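Long-range contacts in BB_2cx5_001 (Thermus thermophilus, PDB 3RI0), which serves as a designed epitope scaffold, built on a protein of the aminoacyl-tRNA editing domain family to present a grafted linear HIV epitope as a candidate immunogen: residues Arg16-Leu21 with Leu143-Gly148; Leu21-Leu26 with Pro132-Arg137; Val44-Lys49 with Leu120-Val125. The protein carries 6 engineered substitutions. All coordinates share one frame; numbering follows the deposited sequence.

Contact 1: residues Arg16-Leu21 with Leu143-Gly148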
loop_
_atom_site.group_PDB
_atom_site.type_symbol
_atom_site.label_atom_id
_atom_site.label_comp_id
_atom_site.label_asym_id
_atom_site.label_seq_id
_atom_site.Cartn_x
_atom_site.Cartn_y
_atom_site.Cartn_z
ATOM N N ARG A 16 -9.896 -7.610 -10.749
ATOM C CA ARG A 16 -10.031 -6.184 -11.038
ATOM C C ARG A 16 -9.770 -5.878 -12.517
ATOM O O ARG A 16 -10.035 -4.766 -12.976
ATOM C CB ARG A 16 -9.034 -5.385 -10.198
ATOM C CG ARG A 16 -9.246 -5.458 -8.686
ATOM C CD ARG A 16 -10.465 -4.657 -8.307
ATOM N NE ARG A 16 -10.474 -3.407 -9.055
ATOM C CZ ARG A 16 -10.263 -2.208 -8.528
ATOM N NH1 ARG A 16 -10.030 -2.084 -7.226
ATOM N NH2 ARG A 16 -10.271 -1.135 -9.311
ATOM N N GLY A 17 -9.244 -6.861 -13.247
ATOM C CA GLY A 17 -8.926 -6.657 -14.649
ATOM C C GLY A 17 -7.454 -6.330 -14.861
ATOM O O GLY A 17 -7.029 -6.052 -15.984
ATOM N N PHE A 18 -6.672 -6.364 -13.785
ATOM C CA PHE A 18 -5.240 -6.067 -13.855
ATOM C C PHE A 18 -4.425 -7.336 -13.656
ATOM O O PHE A 18 -3.453 -7.357 -12.899
ATOM C CB PHE A 18 -4.854 -5.044 -12.786
ATOM C CG PHE A 18 -5.403 -3.670 -13.035
ATOM C CD1 PHE A 18 -6.766 -3.408 -12.886
ATOM C CD2 PHE A 18 -4.559 -2.637 -13.439
ATOM C CE1 PHE A 18 -7.280 -2.141 -13.126
ATOM C CE2 PHE A 18 -5.060 -1.359 -13.683
ATOM C CZ PHE A 18 -6.427 -1.110 -13.531
ATOM N N GLY A 19 -4.832 -8.393 -14.352
ATOM C CA GLY A 19 -4.160 -9.674 -14.239
ATOM C C GLY A 19 -2.767 -9.713 -14.826
ATOM O O GLY A 19 -2.045 -10.681 -14.616
ATOM N N HIS A 20 -2.368 -8.686 -15.568
ATOM C CA HIS A 20 -1.029 -8.692 -16.142
ATOM C C HIS A 20 0.029 -8.302 -15.111
ATOM O O HIS A 20 1.213 -8.485 -15.355
ATOM C CB HIS A 20 -0.948 -7.763 -17.351
ATOM C CG HIS A 20 -1.162 -6.318 -17.020
ATOM N ND1 HIS A 20 -2.387 -5.815 -16.636
ATOM C CD2 HIS A 20 -0.313 -5.262 -17.048
ATOM C CE1 HIS A 20 -2.285 -4.512 -16.449
ATOM N NE2 HIS A 20 -1.037 -4.149 -16.694
ATOM N N LEU A 21 -0.400 -7.762 -13.970
ATOM C CA LEU A 21 0.535 -7.408 -12.897
ATOM C C LEU A 21 0.731 -8.714 -12.131
ATOM O O LEU A 21 -0.250 -9.383 -11.800
ATOM C CB LEU A 21 -0.066 -6.338 -11.977
ATOM C CG LEU A 21 -0.451 -5.021 -12.675
ATOM C CD1 LEU A 21 -1.103 -4.061 -11.677
ATOM C CD2 LEU A 21 0.800 -4.374 -13.272
ATOM N N LEU A 143 -1.474 2.089 -10.469
ATOM C CA LEU A 143 -1.763 2.108 -9.039
ATOM C C LEU A 143 -2.980 2.995 -8.778
ATOM O O LEU A 143 -3.870 2.620 -8.010
ATOM C CB LEU A 143 -0.543 2.619 -8.253
ATOM C CG LEU A 143 -0.674 2.633 -6.723
ATOM C CD1 LEU A 143 -0.970 1.222 -6.213
ATOM C CD2 LEU A 143 0.600 3.159 -6.098
ATOM N N LEU A 144 -3.013 4.164 -9.416
ATOM C CA LEU A 144 -4.126 5.097 -9.258
ATOM C C LEU A 144 -5.425 4.540 -9.821
ATOM O O LEU A 144 -6.493 4.756 -9.243
ATOM C CB LEU A 144 -3.813 6.428 -9.954
ATOM C CG LEU A 144 -2.794 7.351 -9.289
ATOM C CD1 LEU A 144 -2.475 8.528 -10.202
ATOM C CD2 LEU A 144 -3.352 7.835 -7.950
ATOM N N ALA A 145 -5.337 3.834 -10.949
ATOM C CA ALA A 145 -6.525 3.257 -11.570
ATOM C C ALA A 145 -7.079 2.129 -10.709
ATOM O O ALA A 145 -8.282 1.908 -10.661
ATOM C CB ALA A 145 -6.195 2.731 -12.966
ATOM N N LEU A 146 -6.183 1.421 -10.032
ATOM C CA LEU A 146 -6.544 0.302 -9.166
ATOM C C LEU A 146 -7.199 0.753 -7.879
ATOM O O LEU A 146 -8.226 0.222 -7.456
ATOM C CB LEU A 146 -5.293 -0.491 -8.785
ATOM C CG LEU A 146 -4.829 -1.666 -9.625
ATOM C CD1 LEU A 146 -3.456 -2.106 -9.135
ATOM C CD2 LEU A 146 -5.841 -2.803 -9.511
ATOM N N THR A 147 -6.574 1.732 -7.246
ATOM C CA THR A 147 -7.033 2.247 -5.968
ATOM C C THR A 147 -8.038 3.390 -6.066
ATOM O O THR A 147 -8.791 3.639 -5.125
ATOM C CB THR A 147 -5.830 2.732 -5.153
ATOM O OG1 THR A 147 -5.207 3.823 -5.841
ATOM C CG2 THR A 147 -4.812 1.610 -4.987
ATOM N N GLY A 148 -8.050 4.086 -7.199
ATOM C CA GLY A 148 -8.947 5.220 -7.349
ATOM C C GLY A 148 -8.508 6.269 -6.340
ATOM O O GLY A 148 -9.302 7.076 -5.851
HETATM O O HOH W 1 -10.295 0.609 -11.589
#

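Contact 2: residues Leu21-Leu26 with Pro132-Arg137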
loop_
_atom_site.group_PDB
_atom_site.type_symbol
_atom_site.label_atom_id
_atom_site.label_comp_id
_atom_site.label_asym_id
_atom_site.label_seq_id
_atom_site.Cartn_x
_atom_site.Cartn_y
_atom_site.Cartn_z
ATOM N N LEU A 21 -0.400 -7.762 -13.970
ATOM C CA LEU A 21 0.535 -7.408 -12.897
ATOM C C LEU A 21 0.731 -8.714 -12.131
ATOM O O LEU A 21 -0.250 -9.383 -11.800
ATOM C CB LEU A 21 -0.066 -6.338 -11.977
ATOM C CG LEU A 21 -0.451 -5.021 -12.675
ATOM C CD1 LEU A 21 -1.103 -4.061 -11.677
ATOM C CD2 LEU A 21 0.800 -4.374 -13.272
ATOM N N LYS A 22 1.984 -9.078 -11.862
ATOM C CA LYS A 22 2.296 -10.336 -11.186
ATOM C C LYS A 22 2.877 -10.180 -9.790
ATOM O O LYS A 22 3.823 -9.413 -9.585
ATOM C CB LYS A 22 3.290 -11.152 -12.024
ATOM C CG LYS A 22 2.939 -11.249 -13.506
ATOM C CD LYS A 22 1.564 -11.858 -13.706
ATOM C CE LYS A 22 1.269 -12.088 -15.176
ATOM N NZ LYS A 22 -0.090 -12.690 -15.373
ATOM N N VAL A 23 2.312 -10.923 -8.840
ATOM C CA VAL A 23 2.804 -10.894 -7.474
ATOM C C VAL A 23 4.056 -11.755 -7.444
ATOM O O VAL A 23 4.063 -12.885 -7.941
ATOM C CB VAL A 23 1.780 -11.452 -6.475
ATOM C CG1 VAL A 23 2.411 -11.524 -5.086
ATOM C CG2 VAL A 23 0.564 -10.560 -6.433
ATOM N N VAL A 24 5.112 -11.202 -6.858
ATOM C CA VAL A 24 6.411 -11.851 -6.766
ATOM C C VAL A 24 6.786 -12.174 -5.322
ATOM O O VAL A 24 6.507 -11.398 -4.404
ATOM C CB VAL A 24 7.473 -10.930 -7.422
ATOM C CG1 VAL A 24 8.839 -11.203 -6.865
ATOM C CG2 VAL A 24 7.446 -11.123 -8.933
ATOM N N GLU A 25 7.422 -13.323 -5.117
ATOM C CA GLU A 25 7.788 -13.745 -3.771
ATOM C C GLU A 25 9.290 -13.700 -3.538
ATOM O O GLU A 25 10.064 -14.327 -4.254
ATOM C CB GLU A 25 7.266 -15.158 -3.516
ATOM C CG GLU A 25 7.097 -15.499 -2.052
ATOM C CD GLU A 25 5.736 -16.102 -1.760
ATOM O OE1 GLU A 25 5.482 -17.234 -2.221
ATOM O OE2 GLU A 25 4.918 -15.441 -1.080
ATOM N N LEU A 26 9.690 -12.948 -2.525
ATOM C CA LEU A 26 11.089 -12.789 -2.176
ATOM C C LEU A 26 11.523 -13.769 -1.085
ATOM O O LEU A 26 10.698 -14.331 -0.359
ATOM C CB LEU A 26 11.344 -11.354 -1.723
ATOM C CG LEU A 26 10.804 -10.254 -2.645
ATOM C CD1 LEU A 26 11.281 -8.908 -2.135
ATOM C CD2 LEU A 26 11.262 -10.479 -4.081
ATOM N N PRO A 132 5.394 -9.315 4.111
ATOM C CA PRO A 132 6.599 -8.504 3.929
ATOM C C PRO A 132 7.455 -8.970 2.748
ATOM O O PRO A 132 8.162 -8.168 2.136
ATOM C CB PRO A 132 7.333 -8.666 5.259
ATOM C CG PRO A 132 6.215 -8.926 6.236
ATOM C CD PRO A 132 5.340 -9.875 5.472
ATOM N N ARG A 133 7.375 -10.260 2.423
ATOM C CA ARG A 133 8.167 -10.823 1.337
ATOM C C ARG A 133 7.461 -11.032 -0.003
ATOM O O ARG A 133 7.828 -11.928 -0.764
ATOM C CB ARG A 133 8.810 -12.140 1.798
ATOM C CG ARG A 133 8.203 -12.720 3.086
ATOM C CD ARG A 133 9.263 -13.426 3.928
ATOM N NE ARG A 133 9.393 -12.849 5.270
ATOM C CZ ARG A 133 8.635 -13.178 6.315
ATOM N NH1 ARG A 133 7.676 -14.091 6.186
ATOM N NH2 ARG A 133 8.840 -12.601 7.493
ATOM N N ALA A 134 6.459 -10.207 -0.293
ATOM C CA ALA A 134 5.743 -10.307 -1.561
ATOM C C ALA A 134 5.501 -8.904 -2.095
ATOM O O ALA A 134 5.132 -7.996 -1.351
ATOM C CB ALA A 134 4.419 -11.047 -1.375
ATOM N N LEU A 135 5.730 -8.730 -3.389
ATOM C CA LEU A 135 5.567 -7.440 -4.043
ATOM C C LEU A 135 5.060 -7.669 -5.451
ATOM O O LEU A 135 5.161 -8.781 -5.980
ATOM C CB LEU A 135 6.921 -6.714 -4.147
ATOM C CG LEU A 135 7.721 -6.270 -2.916
ATOM C CD1 LEU A 135 9.181 -6.037 -3.325
ATOM C CD2 LEU A 135 7.126 -4.990 -2.329
ATOM N N PHE A 136 4.521 -6.614 -6.049
ATOM C CA PHE A 136 4.068 -6.665 -7.423
ATOM C C PHE A 136 4.326 -5.260 -7.912
ATOM O O PHE A 136 4.116 -4.289 -7.174
ATOM C CB PHE A 136 2.580 -7.070 -7.529
ATOM C CG PHE A 136 1.588 -6.019 -7.077
ATOM C CD1 PHE A 136 1.175 -5.018 -7.949
ATOM C CD2 PHE A 136 0.998 -6.095 -5.816
ATOM C CE1 PHE A 136 0.177 -4.098 -7.574
ATOM C CE2 PHE A 136 -0.006 -5.183 -5.423
ATOM C CZ PHE A 136 -0.416 -4.188 -6.301
ATOM N N ARG A 137 4.825 -5.131 -9.133
ATOM C CA ARG A 137 5.108 -3.801 -9.635
ATOM C C ARG A 137 3.988 -3.278 -10.502
ATOM O O ARG A 137 3.193 -4.048 -11.058
ATOM C CB ARG A 137 6.407 -3.782 -10.427
ATOM C CG ARG A 137 6.333 -4.447 -11.771
ATOM C CD ARG A 137 7.553 -4.108 -12.615
ATOM N NE ARG A 137 7.431 -2.854 -13.354
ATOM C CZ ARG A 137 6.472 -2.598 -14.242
ATOM N NH1 ARG A 137 5.539 -3.510 -14.497
ATOM N NH2 ARG A 137 6.448 -1.438 -14.890
HETATM O O HOH W 2 3.547 -6.547 -12.339
HETATM O O HOH W 3 5.656 -7.736 -10.518
#

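Contact 3: residues Val44-Lys49 with Leu120-Val125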
loop_
_atom_site.group_PDB
_atom_site.type_symbol
_atom_site.label_atom_id
_atom_site.label_comp_id
_atom_site.label_asym_id
_atom_site.label_seq_id
_atom_site.Cartn_x
_atom_site.Cartn_y
_atom_site.Cartn_z
ATOM N N VAL A 44 14.359 2.544 -2.380
ATOM C CA VAL A 44 13.382 2.417 -1.319
ATOM C C VAL A 44 12.192 3.360 -1.525
ATOM O O VAL A 44 11.083 3.075 -1.092
ATOM C CB VAL A 44 14.008 2.689 0.056
ATOM C CG1 VAL A 44 14.200 4.181 0.261
ATOM C CG2 VAL A 44 13.114 2.096 1.137
ATOM N N GLY A 45 12.420 4.479 -2.200
ATOM C CA GLY A 45 11.328 5.407 -2.439
ATOM C C GLY A 45 10.263 4.849 -3.368
ATOM O O GLY A 45 9.153 5.389 -3.453
ATOM N N GLN A 46 10.599 3.769 -4.068
ATOM C CA GLN A 46 9.670 3.141 -4.993
ATOM C C GLN A 46 8.736 2.158 -4.301
ATOM O O GLN A 46 7.729 1.753 -4.870
ATOM C CB GLN A 46 10.427 2.426 -6.120
ATOM C CG GLN A 46 11.047 3.377 -7.138
ATOM C CD GLN A 46 11.893 2.647 -8.173
ATOM O OE1 GLN A 46 12.980 2.142 -7.859
ATOM N NE2 GLN A 46 11.399 2.579 -9.410
ATOM N N ILE A 47 9.069 1.768 -3.076
ATOM C CA ILE A 47 8.216 0.852 -2.337
ATOM C C ILE A 47 6.990 1.610 -1.839
ATOM O O ILE A 47 7.106 2.724 -1.320
ATOM C CB ILE A 47 8.941 0.240 -1.118
ATOM C CG1 ILE A 47 10.174 -0.548 -1.575
ATOM C CG2 ILE A 47 7.972 -0.671 -0.342
ATOM C CD1 ILE A 47 9.870 -1.720 -2.466
ATOM N N VAL A 48 5.824 0.998 -1.996
ATOM C CA VAL A 48 4.581 1.606 -1.574
ATOM C C VAL A 48 4.082 0.991 -0.275
ATOM O O VAL A 48 3.834 -0.213 -0.207
ATOM C CB VAL A 48 3.480 1.405 -2.631
ATOM C CG1 VAL A 48 2.241 2.217 -2.247
ATOM C CG2 VAL A 48 4.001 1.806 -4.020
ATOM N N LYS A 49 3.936 1.822 0.750
ATOM C CA LYS A 49 3.417 1.377 2.049
ATOM C C LYS A 49 1.921 1.704 2.090
ATOM O O LYS A 49 1.523 2.849 1.865
ATOM C CB LYS A 49 4.126 2.114 3.186
ATOM C CG LYS A 49 5.622 1.808 3.285
ATOM C CD LYS A 49 6.299 2.621 4.382
ATOM C CE LYS A 49 6.075 4.124 4.183
ATOM N NZ LYS A 49 6.806 4.929 5.200
ATOM N N LEU A 120 4.482 9.350 -7.838
ATOM C CA LEU A 120 4.298 9.629 -9.265
ATOM C C LEU A 120 5.663 9.947 -9.877
ATOM O O LEU A 120 5.814 10.026 -11.095
ATOM C CB LEU A 120 3.360 10.823 -9.468
ATOM C CG LEU A 120 1.993 10.829 -8.775
ATOM C CD1 LEU A 120 1.255 12.102 -9.131
ATOM C CD2 LEU A 120 1.186 9.624 -9.192
ATOM N N GLY A 121 6.660 10.102 -9.008
ATOM C CA GLY A 121 8.004 10.424 -9.450
ATOM C C GLY A 121 8.793 9.307 -10.112
ATOM O O GLY A 121 9.923 9.531 -10.548
ATOM N N TYR A 122 8.229 8.108 -10.201
ATOM C CA TYR A 122 8.956 7.012 -10.830
ATOM C C TYR A 122 8.212 6.391 -11.999
ATOM O O TYR A 122 7.010 6.596 -12.163
ATOM C CB TYR A 122 9.253 5.917 -9.809
ATOM C CG TYR A 122 9.935 6.385 -8.545
ATOM C CD1 TYR A 122 9.190 6.780 -7.436
ATOM C CD2 TYR A 122 11.323 6.402 -8.446
ATOM C CE1 TYR A 122 9.812 7.171 -6.255
ATOM C CE2 TYR A 122 11.957 6.791 -7.273
ATOM C CZ TYR A 122 11.189 7.171 -6.177
ATOM O OH TYR A 122 11.793 7.508 -4.989
ATOM N N PRO A 123 8.936 5.632 -12.840
ATOM C CA PRO A 123 8.349 4.961 -14.004
ATOM C C PRO A 123 7.530 3.755 -13.543
ATOM O O PRO A 123 6.655 3.263 -14.253
ATOM C CB PRO A 123 9.575 4.576 -14.834
ATOM C CG PRO A 123 10.640 4.398 -13.806
ATOM C CD PRO A 123 10.407 5.575 -12.897
ATOM N N GLU A 124 7.831 3.275 -12.342
ATOM C CA GLU A 124 7.100 2.155 -11.764
ATOM C C GLU A 124 7.418 2.045 -10.281
ATOM O O GLU A 124 8.476 2.487 -9.838
ATOM C CB GLU A 124 7.446 0.837 -12.461
ATOM C CG GLU A 124 8.520 0.047 -11.753
ATOM C CD GLU A 124 9.819 0.042 -12.497
ATOM O OE1 GLU A 124 9.885 -0.613 -13.563
ATOM O OE2 GLU A 124 10.772 0.696 -12.026
ATOM N N VAL A 125 6.497 1.455 -9.521
ATOM C CA VAL A 125 6.663 1.288 -8.079
ATOM C C VAL A 125 6.316 -0.149 -7.688
ATOM O O VAL A 125 5.698 -0.882 -8.468
ATOM C CB VAL A 125 5.746 2.270 -7.291
ATOM C CG1 VAL A 125 6.237 3.704 -7.450
ATOM C CG2 VAL A 125 4.324 2.170 -7.796
#

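Contact 1: residues Arg16-Leu21 with Leu143-Gly148
Leu146, near the C-terminal end of helix 140-147, fits its side chain between Arg16, Phe18 and Leu21 of the loop that follows helix 4-15. Its CB makes no close approach to that loop, but the next atom outward, CG, lies 3.9 Å from Phe18 CD2. CD2 then sits over one face of the Phe18 ring, 3.8 Å from the centroid and 22° off the normal, a CH-pi contact displaced toward the rim. CD1 meets Leu21 CD1 tip to tip at 4.0 Å. Phe18 CG stands anti to its own carbonyl carbon (chi1 -69°), and the ring extends past Leu146 to bring CZ within 3.9 Å of Ala145 CB.

Beside this apolar patch the Arg16 chain bends at chi2 and chi3, folding its guanidinium over the helix end. NH1 and NH2 both approach Leu146 O, at 2.9 Å from NH1, but N-H...O angles of 125° or less make both bonds weak. Water 1, in the guanidinium plane, donates to Ala145 O at 2.6 Å and accepts a weak bond from NH2.

Leu13 also touches Leu146 and Leu21. The arrangement is that of a helix C-terminus whose Leu146 carbonyl is met weakly by an arginine, packed against a loop that opens with a Schellman motif at Gly17.

Contact 2: residues Leu21-Leu26 with Pro132-Arg137
Val24 and Leu135 form the antiparallel hydrogen-bonded pair joining strand 23-25 to strand 134-138. Val24 N donates to Leu135 O at 2.6 Å, nearly straight at 167° and almost collinear with the C=O bond; Leu135 N returns a bond to Val24 O at 3.0 Å, in the carbonyl plane. A third bond, Leu26 N to Arg133 O at 2.8 Å, is also straight (167°), although the donor is tilted from the carbonyl plane. Val24 O additionally receives a CA-H...O contact from Ala134 CA at 3.1 Å.

Toward Leu21 the two chains diverge and water replaces direct pairing. Water 2 accepts from Lys22 N and donates to Arg137 O; water 3 donates to Lys22 O at 2.7 Å and accepts from Arg137 N. Arg137 O also lies 3.3 Å from Leu21 CD2. On the other edge Gln10 bonds two backbone atoms, NE2 to Leu21 O and OE1 to Val23 N, while Glu25 OE1 accepts from Ser3 N and Arg133 NE donates to Thr30 O.

On the face carrying Val23, Glu25, Ala134 and Phe136, helix 4-15 packs on Val23 and Glu25. On the opposite face, with Val24 and Leu135, Leu26 CD1 meets Leu135 CD1 at 3.8 Å. Strand 134-138 also pairs antiparallel with strand 125-128, so this is a short antiparallel ladder extending a mixed sheet, its frayed end bridged by water.

Contact 3: residues Val44-Lys49 with Leu120-Val125
Gln46 and Val125 bring their CA atoms to 4.7 Å where the 3-10 turn 44-46, closed by the Ile47 N to Val44 O bond, runs into strand 47-54 beside the start of strand 125-128. Gln46 dominates the side-chain contact. Its CG, anti to the carbonyl carbon (chi1 -73°), lies over one face of the Tyr122 ring, 3.5 Å from the centroid and 18° off the normal, in a CH-pi contact offset toward the rim. Beyond CG the chain runs extended, and the amide plane is turned 27° from the ring.

NE2 donates to Glu124 O at 3.0 Å, the acceptor lying out of the Gln46 amide plane; a second bond, to Glu124 OE2, is weak. Glu43 N bonds to OE1, so both ends of the amide have partners. The two strands are parallel neighbours in the mixed sheet, and Gln46 and Val48 both share backbone hydrogen bonds with Trp126, the pattern of a parallel pair.

Gly45 receives the far end of the tyrosine: Tyr122 OH is 3.3 Å from Gly45 CA, a closeness compatible with the absence of a side chain. Val125 CB lies 3.2 Å from Gln46 O, and Val48 CG2 packs obliquely on Val125 CB at 3.7 Å, with Leu119 touching both valines.

The three contacts are nested along the chain: contact 3 lies within the loop closed by contact 2, which lies within that closed by contact 1. Their centres are 14 to 15 Å apart. Contacts 2 and 3 reach the same mixed sheet, where strand 125-128 connects strand 47-54 to strand 134-138, and Arg137 NE forms a long, weak ion pair with Glu124 OE1. Contacts 1 and 2 share Leu21, and strand 134-138 leads directly into helix 140-147. That helix also meets contact 3 through Leu143 on Val48 and Val125. Helix 4-15, the loop after it and strand 23-25 are thereby held to the later strands of the same sheet and to helix 140-147.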